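Local coordinates for protein TetR/AcrR family transcriptional regulator (Bradyrhizobium diazoefficiens, PDB 6G8G) that probably represses transcription by binding operator DNA as a TetR-type regulator, and responds to flavonoids such as genistein, at residues A96-D99 and F100-Y104; P139-T142 and I143-L146; K204-L207 and K208-P212. One frame throughout, in Å; residues are numbered along the deposited sequence.

Contact 1. Residues A96-D99 and F100-Y104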
ATOM      1  N   ALA A  96     -13.236  20.293  -7.894  1.00 63.42           N
ATOM      2  CA  ALA A  96     -12.085  19.923  -8.684  1.00 60.39           C
ATOM      3  C   ALA A  96     -11.295  18.802  -7.998  1.00 59.80           C
ATOM      4  O   ALA A  96     -10.912  17.807  -8.638  1.00 58.66           O
ATOM      5  CB  ALA A  96     -11.216  21.127  -8.903  1.00 61.56           C
ATOM      6  N   LEU A  97     -11.069  18.964  -6.702  1.00 54.23           N
ATOM      7  CA  LEU A  97     -10.386  17.953  -5.944  1.00 53.91           C
ATOM      8  C   LEU A  97     -11.228  16.701  -5.874  1.00 51.77           C
ATOM      9  O   LEU A  97     -10.710  15.582  -5.948  1.00 52.38           O
ATOM     10  CB  LEU A  97     -10.079  18.462  -4.536  1.00 57.10           C
ATOM     11  CG  LEU A  97      -9.033  19.572  -4.500  1.00 59.44           C
ATOM     12  CD1 LEU A  97      -8.971  20.230  -3.141  1.00 60.37           C
ATOM     13  CD2 LEU A  97      -7.655  19.062  -4.877  1.00 59.36           C
ATOM     14  N   ARG A  98     -12.517  16.889  -5.694  1.00 51.31           N
ATOM     15  CA  ARG A  98     -13.400  15.783  -5.496  1.00 55.29           C
ATOM     16  C   ARG A  98     -13.342  14.967  -6.751  1.00 59.02           C
ATOM     17  O   ARG A  98     -13.262  13.740  -6.709  1.00 60.40           O
ATOM     18  CB  ARG A  98     -14.807  16.282  -5.151  1.00 60.61           C
ATOM     19  CG  ARG A  98     -15.813  15.178  -4.960  1.00 69.34           C
ATOM     20  CD  ARG A  98     -17.212  15.611  -4.508  1.00 73.20           C
ATOM     21  NE  ARG A  98     -17.185  16.354  -3.258  1.00 73.14           N
ATOM     22  CZ  ARG A  98     -17.409  17.654  -3.131  1.00 78.74           C
ATOM     23  NH1 ARG A  98     -17.706  18.410  -4.198  1.00 82.82           N
ATOM     24  NH2 ARG A  98     -17.345  18.189  -1.920  1.00 73.84           N
ATOM     25  N   ASP A  99     -13.302  15.634  -7.894  1.00 65.47           N
ATOM     26  CA  ASP A  99     -13.294  14.913  -9.172  1.00 66.40           C
ATOM     27  C   ASP A  99     -11.948  14.166  -9.384  1.00 58.17           C
ATOM     28  O   ASP A  99     -11.906  13.024  -9.826  1.00 49.27           O
ATOM     29  CB  ASP A  99     -13.608  15.884 -10.311  1.00 78.94           C
ATOM     30  CG  ASP A  99     -13.629  15.204 -11.685  1.00105.79           C
ATOM     31  OD1 ASP A  99     -14.157  14.066 -11.790  1.00133.04           O
ATOM     32  OD2 ASP A  99     -13.097  15.791 -12.659  1.00113.97           O
ATOM     33  N   PHE A 100     -10.860  14.811  -9.018  1.00 54.30           N
ATOM     34  CA  PHE A 100      -9.563  14.196  -9.161  1.00 52.15           C
ATOM     35  C   PHE A 100      -9.479  12.969  -8.263  1.00 52.13           C
ATOM     36  O   PHE A 100      -9.044  11.898  -8.676  1.00 47.80           O
ATOM     37  CB  PHE A 100      -8.482  15.215  -8.797  1.00 52.18           C
ATOM     38  CG  PHE A 100      -7.088  14.749  -9.095  1.00 53.90           C
ATOM     39  CD1 PHE A 100      -6.520  14.980 -10.336  1.00 57.09           C
ATOM     40  CD2 PHE A 100      -6.350  14.071  -8.151  1.00 53.50           C
ATOM     41  CE1 PHE A 100      -5.242  14.551 -10.631  1.00 56.24           C
ATOM     42  CE2 PHE A 100      -5.063  13.650  -8.438  1.00 56.51           C
ATOM     43  CZ  PHE A 100      -4.507  13.880  -9.682  1.00 54.13           C
ATOM     44  N   ALA A 101      -9.915  13.137  -7.021  1.00 51.67           N
ATOM     45  CA  ALA A 101      -9.949  12.028  -6.102  1.00 54.79           C
ATOM     46  C   ALA A 101     -10.752  10.880  -6.672  1.00 53.72           C
ATOM     47  O   ALA A 101     -10.313   9.746  -6.639  1.00 54.04           O
ATOM     48  CB  ALA A 101     -10.540  12.467  -4.782  1.00 59.03           C
ATOM     49  N   ARG A 102     -11.930  11.167  -7.193  1.00 53.66           N
ATOM     50  CA  ARG A 102     -12.774  10.093  -7.697  1.00 54.30           C
ATOM     51  C   ARG A 102     -12.055   9.303  -8.765  1.00 53.95           C
ATOM     52  O   ARG A 102     -12.101   8.103  -8.760  1.00 49.98           O
ATOM     53  CB  ARG A 102     -14.098  10.640  -8.219  1.00 56.73           C
ATOM     54  CG  ARG A 102     -15.167   9.575  -8.429  1.00 58.70           C
ATOM     55  CD  ARG A 102     -16.507  10.156  -8.907  1.00 63.19           C
ATOM     56  NE  ARG A 102     -17.164  11.078  -7.948  1.00 62.08           N
ATOM     57  CZ  ARG A 102     -17.122  12.414  -7.993  1.00 62.46           C
ATOM     58  NH1 ARG A 102     -16.453  13.067  -8.941  1.00 64.22           N
ATOM     59  NH2 ARG A 102     -17.754  13.118  -7.072  1.00 62.64           N
ATOM     60  N   GLN A 103     -11.353   9.965  -9.674  1.00 65.13           N
ATOM     61  CA  GLN A 103     -10.702   9.226 -10.769  1.00 65.56           C
ATOM     62  C   GLN A 103      -9.529   8.448 -10.227  1.00 61.61           C
ATOM     63  O   GLN A 103      -9.272   7.342 -10.657  1.00 68.61           O
ATOM     64  CB  GLN A 103     -10.273  10.148 -11.916  1.00 73.05           C
ATOM     65  CG  GLN A 103     -11.414  10.881 -12.659  1.00 82.35           C
ATOM     66  CD  GLN A 103     -12.673  10.054 -12.855  1.00 88.50           C
ATOM     67  OE1 GLN A 103     -13.772  10.462 -12.426  1.00102.30           O
ATOM     68  NE2 GLN A 103     -12.532   8.886 -13.474  1.00 88.47           N
ATOM     69  N   TYR A 104      -8.849   9.014  -9.236  1.00 58.39           N
ATOM     70  CA  TYR A 104      -7.706   8.355  -8.579  1.00 52.31           C
ATOM     71  C   TYR A 104      -8.095   7.042  -7.925  1.00 51.41           C
ATOM     72  O   TYR A 104      -7.441   6.029  -8.112  1.00 57.63           O
ATOM     73  CB  TYR A 104      -7.165   9.284  -7.516  1.00 51.94           C
ATOM     74  CG  TYR A 104      -6.002   8.783  -6.757  1.00 48.54           C
ATOM     75  CD1 TYR A 104      -4.843   8.414  -7.407  1.00 52.97           C
ATOM     76  CD2 TYR A 104      -6.036   8.710  -5.401  1.00 49.21           C
ATOM     77  CE1 TYR A 104      -3.739   7.969  -6.707  1.00 52.02           C
ATOM     78  CE2 TYR A 104      -4.945   8.255  -4.673  1.00 54.23           C
ATOM     79  CZ  TYR A 104      -3.792   7.902  -5.326  1.00 55.53           C
ATOM     80  OH  TYR A 104      -2.731   7.408  -4.609  1.00 51.95           O
TER
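D99 and R102 meet on the outer side of one helix, one turn apart, and the meeting is a loose one. OD1 of D99 comes up to the guanidinium edge, in its plane, but stops 3.8 Å from NH1 of R102, which makes this a long salt bridge; the two flat groups are turned 33° against each other. The same guanidinium is also placed by its neighbour. R98 runs out extended as far as CD, and its CG lies 3.5 Å from NH2 of R102, so the aliphatic part of one arginine lies beside the charged end of the other. R102 turns back through a bend at chi3 (-63°), which leaves the carbonyl O of R98 over one face of its guanidinium, toward the rim. The strong partners of both arginines lie on helix 192-210: R98 NH2 pairs with E200 and R102 NE with E196. Next to this, the Q103 amide ends near OD1 of D99.

The inward side is tightly packed. L97, F100 and A101 point into the protein, with L97 packed against F149, F171 and L203, F100 against L172 of helix 164-176 and T142 and L146 of helix 139-155, and A101 against F171 and I199. Their own link is the backbone: A101 N donates to L97 O at 2.8 Å with an almost straight N-H (172°), and F100 N reaches A96 O at 3.0 Å. R102 N to R98 O at 2.9 Å continues the ladder.

Helix 93-109 is thus amphipathic here. Apolar packing carries the inner side and main-chain bonds the helix throughout, while on the polar side two arginines face glutamates of helix 192-210, and D99 probably adds only modest electrostatic help to R102.

Contact 2. Residues P139-T142 and I143-L146; sequences PEAT and IRRL
NH1 of R144 has two partners: it donates a hydrogen bond to the carbonyl O of E136, near the end of the preceding helix 128-137, and it faces OE2 of E140 in a long salt bridge of 3.8 Å. OE2 sits at the guanidinium edge, in its plane, although the carboxylate itself is turned 75° from that plane. A141 covers one face of the guanidinium. Its CA lies over the centre of that face, 3.5 Å above the plane, and its CB is 3.5 Å from NH2 of R144. The arginine gets there because CG stands beside the backbone N (chi1 -72°) and the chain bends back at chi3, folding the group down along the first turn of the helix.

Underneath, the main chain is regular: R144 N binds E140 O at 3.0 Å, and R145 N binds A141 O at 3.0 Å. I143 lays CG1 3.6 Å from P139 O. T142 keeps its buried hydroxyl busy with NE2 of Q81, and has a weaker link to G138 O.

This is the first part of helix 139-155. I143 leans on M165 and N169 of helix 164-176, T142 touches F100 and Y104 of helix 93-109 and L146 touches L97 and F100 there, A141 and R145 touch Q81 of helix 65-82, and P139 and I143 pack against L181 and E178 of the second subunit.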
ATOM      1  N   PRO A 139       2.688   6.592  -9.932  1.00 55.36           N
ATOM      2  CA  PRO A 139       2.415   7.227  -8.664  1.00 53.16           C
ATOM      3  C   PRO A 139       3.012   8.621  -8.523  1.00 56.76           C
ATOM      4  O   PRO A 139       2.305   9.557  -8.144  1.00 62.58           O
ATOM      5  CB  PRO A 139       3.075   6.280  -7.673  1.00 56.08           C
ATOM      6  CG  PRO A 139       2.966   4.957  -8.299  1.00 58.09           C
ATOM      7  CD  PRO A 139       3.091   5.183  -9.776  1.00 60.20           C
ATOM      8  N   GLU A 140       4.306   8.776  -8.790  1.00 54.94           N
ATOM      9  CA  GLU A 140       4.904  10.092  -8.601  1.00 53.67           C
ATOM     10  C   GLU A 140       4.343  11.061  -9.619  1.00 50.55           C
ATOM     11  O   GLU A 140       4.212  12.238  -9.351  1.00 46.67           O
ATOM     12  CB  GLU A 140       6.426  10.053  -8.660  1.00 57.98           C
ATOM     13  CG  GLU A 140       7.034  11.296  -8.049  1.00 64.28           C
ATOM     14  CD  GLU A 140       8.536  11.232  -7.865  1.00 73.88           C
ATOM     15  OE1 GLU A 140       9.004  11.057  -6.695  1.00 83.21           O
ATOM     16  OE2 GLU A 140       9.240  11.385  -8.884  1.00 73.24           O
ATOM     17  N   ALA A 141       4.008  10.567 -10.794  1.00 48.35           N
ATOM     18  CA  ALA A 141       3.432  11.440 -11.817  1.00 50.39           C
ATOM     19  C   ALA A 141       2.100  11.996 -11.374  1.00 50.65           C
ATOM     20  O   ALA A 141       1.800  13.176 -11.589  1.00 54.72           O
ATOM     21  CB  ALA A 141       3.266  10.696 -13.126  1.00 49.69           C
ATOM     22  N   THR A 142       1.300  11.144 -10.765  1.00 49.28           N
ATOM     23  CA  THR A 142       0.044  11.581 -10.202  1.00 53.84           C
ATOM     24  C   THR A 142       0.251  12.676  -9.167  1.00 53.09           C
ATOM     25  O   THR A 142      -0.444  13.692  -9.153  1.00 51.39           O
ATOM     26  CB  THR A 142      -0.686  10.411  -9.537  1.00 54.30           C
ATOM     27  OG1 THR A 142      -0.983   9.430 -10.527  1.00 57.67           O
ATOM     28  CG2 THR A 142      -1.979  10.877  -8.916  1.00 58.76           C
ATOM     29  N   ILE A 143       1.210  12.480  -8.287  1.00 52.94           N
ATOM     30  CA  ILE A 143       1.507  13.526  -7.321  1.00 54.18           C
ATOM     31  C   ILE A 143       1.854  14.860  -8.012  1.00 52.69           C
ATOM     32  O   ILE A 143       1.324  15.895  -7.641  1.00 54.43           O
ATOM     33  CB  ILE A 143       2.658  13.096  -6.405  1.00 57.66           C
ATOM     34  CG1 ILE A 143       2.207  11.985  -5.461  1.00 56.63           C
ATOM     35  CG2 ILE A 143       3.196  14.269  -5.595  1.00 56.78           C
ATOM     36  CD1 ILE A 143       3.356  11.332  -4.697  1.00 56.27           C
ATOM     37  N   ARG A 144       2.729  14.819  -9.007  1.00 54.09           N
ATOM     38  CA  ARG A 144       3.140  16.025  -9.715  1.00 57.45           C
ATOM     39  C   ARG A 144       1.994  16.757 -10.375  1.00 56.37           C
ATOM     40  O   ARG A 144       1.934  17.971 -10.302  1.00 57.09           O
ATOM     41  CB  ARG A 144       4.185  15.695 -10.752  1.00 66.94           C
ATOM     42  CG  ARG A 144       5.528  15.352 -10.137  1.00 80.49           C
ATOM     43  CD  ARG A 144       6.613  14.908 -11.089  1.00 88.63           C
ATOM     44  NE  ARG A 144       6.253  14.254 -12.364  1.00 93.31           N
ATOM     45  CZ  ARG A 144       6.520  12.995 -12.739  1.00 98.99           C
ATOM     46  NH1 ARG A 144       7.150  12.111 -11.934  1.00 96.22           N
ATOM     47  NH2 ARG A 144       6.135  12.606 -13.956  1.00 98.31           N
ATOM     48  N   ARG A 145       1.072  16.035 -11.004  1.00 56.06           N
ATOM     49  CA  ARG A 145      -0.084  16.682 -11.629  1.00 58.04           C
ATOM     50  C   ARG A 145      -0.903  17.414 -10.628  1.00 57.37           C
ATOM     51  O   ARG A 145      -1.370  18.514 -10.876  1.00 60.31           O
ATOM     52  CB  ARG A 145      -0.986  15.683 -12.328  1.00 64.66           C
ATOM     53  CG  ARG A 145      -0.530  15.400 -13.735  1.00 79.66           C
ATOM     54  CD  ARG A 145      -1.091  14.094 -14.214  1.00 92.71           C
ATOM     55  NE  ARG A 145      -2.542  14.049 -14.284  1.00101.65           N
ATOM     56  CZ  ARG A 145      -3.248  14.227 -15.396  1.00104.08           C
ATOM     57  NH1 ARG A 145      -2.670  14.580 -16.533  1.00 96.97           N
ATOM     58  NH2 ARG A 145      -4.562  14.088 -15.337  1.00112.09           N
ATOM     59  N   LEU A 146      -1.144  16.771  -9.499  1.00 58.76           N
ATOM     60  CA  LEU A 146      -1.983  17.375  -8.493  1.00 59.26           C
ATOM     61  C   LEU A 146      -1.254  18.560  -7.926  1.00 58.40           C
ATOM     62  O   LEU A 146      -1.846  19.583  -7.645  1.00 56.51           O
ATOM     63  CB  LEU A 146      -2.313  16.365  -7.411  1.00 58.47           C
ATOM     64  CG  LEU A 146      -3.187  16.917  -6.298  1.00 59.69           C
ATOM     65  CD1 LEU A 146      -4.460  17.506  -6.844  1.00 61.20           C
ATOM     66  CD2 LEU A 146      -3.507  15.827  -5.296  1.00 64.29           C
TER

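Contact 3. Residues K204-L207 and K208-P212; sequences KFFL and KACQP
C210 places its sulfur over one face of the F206 ring, a sulfur-aromatic contact: SG lies 4.2 Å from the ring centroid and 21° off the normal, displaced toward the CE1 and CZ rim. SG stands beside the backbone N (chi1 -62°), which turns it back toward the ring one helical turn earlier.

The backbone bonds record how the helix finishes. K208 N to K204 O is regular at 2.9 Å, but C210 N divides itself between F206 O and L207 O, both weakly. L207 O also takes Q211 N at 2.9 Å, after which Q211 leaves helical geometry.

Helix 192-210 belongs to the dimer interface, consistent with the helix bundle through which TetR-family subunits pair. F206 and C210 pack on F205 of the second subunit, A209 meets A209 of that subunit, and K208 NZ reaches E160 O of the second subunit.

The Q211 side chain makes van der Waals contact with L207: its extended chain comes back along that residue, with OE1 3.6 Å from L207 CB. With an alanine at Q211, the CB of L207 would probably lose the amide lying against it and be left more open to water.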
ATOM      1  N   LYS A 204     -12.497  16.767   3.374  1.00 59.23           N
ATOM      2  CA  LYS A 204     -12.925  17.613   4.475  1.00 59.63           C
ATOM      3  C   LYS A 204     -11.708  17.898   5.325  1.00 56.41           C
ATOM      4  O   LYS A 204     -11.469  19.024   5.750  1.00 61.18           O
ATOM      5  CB  LYS A 204     -13.997  16.909   5.302  1.00 68.15           C
ATOM      6  CG  LYS A 204     -15.034  17.836   5.896  1.00 82.46           C
ATOM      7  CD  LYS A 204     -16.232  17.108   6.497  1.00 89.04           C
ATOM      8  CE  LYS A 204     -17.327  17.120   5.422  1.00 99.72           C
ATOM      9  NZ  LYS A 204     -18.628  16.532   5.817  1.00112.45           N
ATOM     10  N   PHE A 205     -10.923  16.864   5.553  1.00 53.95           N
ATOM     11  CA  PHE A 205      -9.772  16.952   6.430  1.00 56.24           C
ATOM     12  C   PHE A 205      -8.662  17.770   5.801  1.00 54.66           C
ATOM     13  O   PHE A 205      -8.044  18.616   6.435  1.00 52.77           O
ATOM     14  CB  PHE A 205      -9.272  15.542   6.720  1.00 56.23           C
ATOM     15  CG  PHE A 205      -8.260  15.466   7.829  1.00 56.79           C
ATOM     16  CD1 PHE A 205      -6.932  15.708   7.593  1.00 55.14           C
ATOM     17  CD2 PHE A 205      -8.651  15.126   9.117  1.00 58.09           C
ATOM     18  CE1 PHE A 205      -6.011  15.633   8.621  1.00 60.71           C
ATOM     19  CE2 PHE A 205      -7.732  15.034  10.150  1.00 55.73           C
ATOM     20  CZ  PHE A 205      -6.409  15.285   9.901  1.00 57.66           C
ATOM     21  N   PHE A 206      -8.382  17.475   4.542  1.00 56.81           N
ATOM     22  CA  PHE A 206      -7.392  18.217   3.802  1.00 53.86           C
ATOM     23  C   PHE A 206      -7.677  19.705   3.835  1.00 58.23           C
ATOM     24  O   PHE A 206      -6.756  20.521   3.995  1.00 62.67           O
ATOM     25  CB  PHE A 206      -7.396  17.769   2.372  1.00 56.06           C
ATOM     26  CG  PHE A 206      -6.366  18.442   1.552  1.00 56.96           C
ATOM     27  CD1 PHE A 206      -5.049  18.119   1.704  1.00 54.98           C
ATOM     28  CD2 PHE A 206      -6.714  19.414   0.665  1.00 60.33           C
ATOM     29  CE1 PHE A 206      -4.085  18.739   0.971  1.00 55.09           C
ATOM     30  CE2 PHE A 206      -5.746  20.052  -0.073  1.00 62.33           C
ATOM     31  CZ  PHE A 206      -4.428  19.708   0.080  1.00 57.43           C
ATOM     32  N   LEU A 207      -8.946  20.064   3.690  1.00 57.42           N
ATOM     33  CA  LEU A 207      -9.331  21.461   3.704  1.00 61.85           C
ATOM     34  C   LEU A 207      -9.268  22.059   5.129  1.00 65.96           C
ATOM     35  O   LEU A 207      -8.864  23.198   5.283  1.00 69.18           O
ATOM     36  CB  LEU A 207     -10.722  21.650   3.081  1.00 60.50           C
ATOM     37  CG  LEU A 207     -10.888  21.292   1.606  1.00 63.58           C
ATOM     38  CD1 LEU A 207     -12.329  21.397   1.142  1.00 61.28           C
ATOM     39  CD2 LEU A 207     -10.016  22.181   0.732  1.00 68.29           C
ATOM     40  N   LYS A 208      -9.681  21.315   6.161  1.00 68.42           N
ATOM     41  CA  LYS A 208      -9.484  21.769   7.547  1.00 65.99           C
ATOM     42  C   LYS A 208      -8.028  22.176   7.740  1.00 66.05           C
ATOM     43  O   LYS A 208      -7.759  23.234   8.239  1.00 76.12           O
ATOM     44  CB  LYS A 208      -9.882  20.714   8.590  1.00 67.80           C
ATOM     45  CG  LYS A 208     -11.209  20.970   9.288  1.00 73.06           C
ATOM     46  CD  LYS A 208     -11.640  19.730  10.100  1.00 80.46           C
ATOM     47  CE  LYS A 208     -10.891  19.591  11.446  1.00 91.31           C
ATOM     48  NZ  LYS A 208     -11.645  19.091  12.648  1.00 86.18           N
ATOM     49  N   ALA A 209      -7.085  21.408   7.249  1.00 63.47           N
ATOM     50  CA  ALA A 209      -5.691  21.783   7.426  1.00 65.78           C
ATOM     51  C   ALA A 209      -5.153  22.902   6.501  1.00 66.86           C
ATOM     52  O   ALA A 209      -4.176  23.529   6.865  1.00 70.86           O
ATOM     53  CB  ALA A 209      -4.819  20.559   7.253  1.00 70.03           C
ATOM     54  N   CYS A 210      -5.700  23.099   5.295  1.00 65.22           N
ATOM     55  CA  CYS A 210      -5.078  24.001   4.312  1.00 66.45           C
ATOM     56  C   CYS A 210      -5.872  25.234   3.921  1.00 69.47           C
ATOM     57  O   CYS A 210      -5.307  26.133   3.281  1.00 72.33           O
ATOM     58  CB  CYS A 210      -4.763  23.254   3.034  1.00 66.21           C
ATOM     59  SG  CYS A 210      -3.593  21.925   3.283  1.00 72.49           S
ATOM     60  N   GLN A 211      -7.157  25.290   4.264  1.00 73.89           N
ATOM     61  CA  GLN A 211      -7.941  26.485   3.996  1.00 81.79           C
ATOM     62  C   GLN A 211      -7.553  27.536   4.984  1.00 88.16           C
ATOM     63  O   GLN A 211      -7.360  27.218   6.159  1.00 83.23           O
ATOM     64  CB  GLN A 211      -9.428  26.244   4.143  1.00 83.73           C
ATOM     65  CG  GLN A 211     -10.106  26.002   2.816  1.00 88.60           C
ATOM     66  CD  GLN A 211     -11.542  25.546   2.963  1.00 87.92           C
ATOM     67  OE1 GLN A 211     -11.937  24.949   3.971  1.00 88.47           O
ATOM     68  NE2 GLN A 211     -12.338  25.835   1.949  1.00 87.27           N
ATOM     69  N   PRO A 212      -7.421  28.789   4.516  1.00 90.53           N
ATOM     70  CA  PRO A 212      -7.190  29.884   5.455  1.00 96.52           C
ATOM     71  C   PRO A 212      -8.407  30.051   6.387  1.00 99.84           C
ATOM     72  O   PRO A 212      -9.547  29.975   5.922  1.00 93.83           O
ATOM     73  CB  PRO A 212      -6.973  31.096   4.537  1.00 98.46           C
ATOM     74  CG  PRO A 212      -6.680  30.529   3.181  1.00 95.40           C
ATOM     75  CD  PRO A 212      -7.473  29.264   3.127  1.00 90.05           C
TER

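Overall arrangement
The three contacts follow one another along the chain, on helices 93-109, 139-155 and 192-210, all within the AefR-like C-terminal domain. Contacts 1 and 2 are neighbours, their centres 13 Å apart, and they touch directly: F100 CE2 lies 4.0 Å from L146 CB, and L97 CD2 lies 4.1 Å from L146 CD1. Contact 3 touches neither, though its nearest atoms come within about 4 Å of contact 1 and about 7 Å of contact 2. The side chain of P139 is about 6 Å from a bound genistein, and helix 93-109 also supplies pocket residue F108. Contact 2 thus lies near the bound flavonoid and on the dimer side, while contact 3 belongs to the dimer interface.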